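Local coordinates for protein alanine racemase (Corynebacterium glutamicum, PDB 2DY3) that is a pyridoxal-5'-phosphate-binding protein of the alanine racemase family, pairing a TIM-barrel-like N-terminal domain with a C-terminal domain rich in beta strands, at residues T157-A162 with N194-S199. Numbering follows the deposited sequence.
Sequences THLACA and NHVCNS. With PLP (pyridoxal-5'-phosphate), chain F.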
loop_
_atom_site.group_PDB
_atom_site.type_symbol
_atom_site.label_atom_id
_atom_site.label_comp_id
_atom_site.label_asym_id
_atom_site.label_seq_id
_atom_site.Cartn_x
_atom_site.Cartn_y
_atom_site.Cartn_z
ATOM N N THR B 157 23.724 -0.472 -16.062
ATOM C CA THR B 157 24.011 -0.789 -14.683
ATOM C C THR B 157 23.201 0.222 -13.898
ATOM O O THR B 157 22.816 1.270 -14.417
ATOM C CB THR B 157 25.514 -0.666 -14.350
ATOM O OG1 THR B 157 25.795 -1.423 -13.165
ATOM C CG2 THR B 157 25.903 0.791 -14.123
ATOM N N HIS B 158 22.905 -0.098 -12.655
ATOM C CA HIS B 158 22.121 0.815 -11.866
ATOM C C HIS B 158 23.030 1.448 -10.840
ATOM O O HIS B 158 23.421 0.809 -9.867
ATOM C CB HIS B 158 20.977 0.061 -11.192
ATOM C CG HIS B 158 19.981 0.946 -10.510
ATOM N ND1 HIS B 158 19.478 2.091 -11.089
ATOM C CD2 HIS B 158 19.365 0.831 -9.309
ATOM C CE1 HIS B 158 18.596 2.643 -10.274
ATOM N NE2 HIS B 158 18.508 1.897 -9.188
ATOM N N LEU B 159 23.423 2.688 -11.082
ATOM C CA LEU B 159 24.258 3.345 -10.101
ATOM C C LEU B 159 23.433 3.301 -8.843
ATOM O O LEU B 159 22.529 4.120 -8.704
ATOM C CB LEU B 159 24.476 4.817 -10.430
ATOM C CG LEU B 159 25.513 5.162 -11.478
ATOM C CD1 LEU B 159 26.750 4.373 -11.126
ATOM C CD2 LEU B 159 25.033 4.825 -12.872
ATOM N N ALA B 160 23.695 2.352 -7.944
ATOM C CA ALA B 160 22.952 2.313 -6.679
ATOM C C ALA B 160 23.067 3.776 -6.311
ATOM O O ALA B 160 24.025 4.413 -6.744
ATOM C CB ALA B 160 23.692 1.461 -5.640
ATOM N N CYS B 161 22.144 4.331 -5.530
ATOM C CA CYS B 161 22.279 5.745 -5.216
ATOM C C CYS B 161 23.318 6.172 -4.214
ATOM O O CYS B 161 23.086 6.222 -3.005
ATOM C CB CYS B 161 20.949 6.368 -4.839
ATOM S SG CYS B 161 20.342 7.231 -6.280
ATOM N N ALA B 162 24.475 6.495 -4.762
ATOM C CA ALA B 162 25.595 6.989 -4.003
ATOM C C ALA B 162 25.838 8.311 -4.709
ATOM O O ALA B 162 26.745 8.435 -5.531
ATOM C CB ALA B 162 26.772 6.069 -4.168
ATOM N N ASN B 194 23.450 2.071 -24.489
ATOM C CA ASN B 194 23.747 1.774 -23.100
ATOM C C ASN B 194 23.257 2.899 -22.201
ATOM O O ASN B 194 23.091 4.035 -22.646
ATOM C CB ASN B 194 25.254 1.569 -22.924
ATOM C CG ASN B 194 25.824 0.542 -23.895
ATOM O OD1 ASN B 194 25.395 -0.613 -23.915
ATOM N ND2 ASN B 194 26.799 0.962 -24.705
ATOM N N HIS B 195 23.021 2.573 -20.934
ATOM C CA HIS B 195 22.542 3.551 -19.968
ATOM C C HIS B 195 22.879 3.202 -18.523
ATOM O O HIS B 195 22.981 2.037 -18.161
ATOM C CB HIS B 195 21.031 3.742 -20.126
ATOM C CG HIS B 195 20.267 2.471 -20.332
ATOM N ND1 HIS B 195 19.549 1.861 -19.326
ATOM C CD2 HIS B 195 20.063 1.723 -21.444
ATOM C CE1 HIS B 195 18.929 0.798 -19.808
ATOM N NE2 HIS B 195 19.225 0.692 -21.092
ATOM N N VAL B 196 23.066 4.236 -17.708
ATOM C CA VAL B 196 23.391 4.065 -16.298
ATOM C C VAL B 196 22.707 5.119 -15.429
ATOM O O VAL B 196 22.503 4.911 -14.242
ATOM C CB VAL B 196 24.917 4.182 -16.056
ATOM C CG1 VAL B 196 25.667 3.134 -16.872
ATOM C CG2 VAL B 196 25.397 5.587 -16.421
ATOM N N CYS B 197 22.337 6.242 -16.034
ATOM C CA CYS B 197 21.733 7.357 -15.309
ATOM C C CYS B 197 20.288 7.301 -14.812
ATOM O O CYS B 197 19.344 7.223 -15.596
ATOM C CB CYS B 197 21.910 8.647 -16.123
ATOM S SG CYS B 197 23.585 9.334 -16.068
ATOM N N ASN B 198 20.136 7.351 -13.492
ATOM C CA ASN B 198 18.820 7.389 -12.861
ATOM C C ASN B 198 18.651 8.892 -12.589
ATOM O O ASN B 198 19.533 9.666 -12.952
ATOM C CB ASN B 198 18.824 6.577 -11.560
ATOM C CG ASN B 198 19.860 7.066 -10.568
ATOM O OD1 ASN B 198 20.761 7.833 -10.912
ATOM N ND2 ASN B 198 19.743 6.612 -9.327
ATOM N N SER B 199 17.558 9.316 -11.964
ATOM C CA SER B 199 17.349 10.746 -11.719
ATOM C C SER B 199 18.507 11.521 -11.080
ATOM O O SER B 199 18.925 12.557 -11.599
ATOM C CB SER B 199 16.078 10.969 -10.888
ATOM O OG SER B 199 14.919 10.712 -11.658
HETATM N N1 PLP F . 16.677 2.233 -13.241
HETATM C C2 PLP F . 16.384 1.090 -12.492
HETATM C C2A PLP F . 17.067 -0.223 -12.837
HETATM C C3 PLP F . 15.460 1.191 -11.425
HETATM O O3 PLP F . 15.161 0.077 -10.667
HETATM C C4 PLP F . 14.843 2.448 -11.139
HETATM C C4A PLP F . 13.852 2.629 -9.960
HETATM C C5 PLP F . 15.194 3.596 -11.933
HETATM C C6 PLP F . 16.100 3.464 -12.972
HETATM C C5A PLP F . 14.618 4.958 -11.687
HETATM O O4P PLP F . 15.360 5.650 -10.691
HETATM P P PLP F . 15.055 7.145 -10.140
HETATM O O1P PLP F . 13.671 7.204 -9.685
HETATM O O2P PLP F . 16.025 7.262 -9.050
HETATM O O3P PLP F . 15.316 8.003 -11.317
HETATM O O HOH W 1 21.534 4.308 -11.844
#
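His158 holds CG opposite its main-chain nitrogen (chi1 -171°); CB leaves the partner segment, yet the imidazole turns back to lie between the cofactor and Asn198 CB, which approaches obliquely, 4.1 Å from His158 CE1. Asn198 has CG lodged between backbone N and carbonyl carbon (chi1 58°), directing its amide so that ND2 lies 3.2 Å from SG of the poorly ordered Cys161. One imidazole face meets the N1-C2 side of the PLP pyridine ring through CE1 and ND1, PLP C2 standing 3.4 Å above the His158 ring plane and offset toward its rim. Thr157 CG2 meets Val196 CG1 at 3.6 Å, the two side chains crossing at a slant. The backbones run roughly alongside, joined by a weak hydrogen bond from Thr157 N to His195 O (3.4 Å) and a CA-H...O contact from Val196 to Thr157 O. In this TIM-barrel-clan domain, loops at C-terminal strand ends commonly line the site; the loop after strand 150-156 and that leading into helix 199-202 both reach PLP. Asn198 OD1 accepts a hydrogen bond from Ala201 N, capping the helix, and Ser199 grips phosphate oxygen O3P twice, from Ser199 N (2.7 Å) and Ser199 OG (2.8 Å). A water donates to Val196 O (2.7 Å) and Leu159 O, bridging the two backbones.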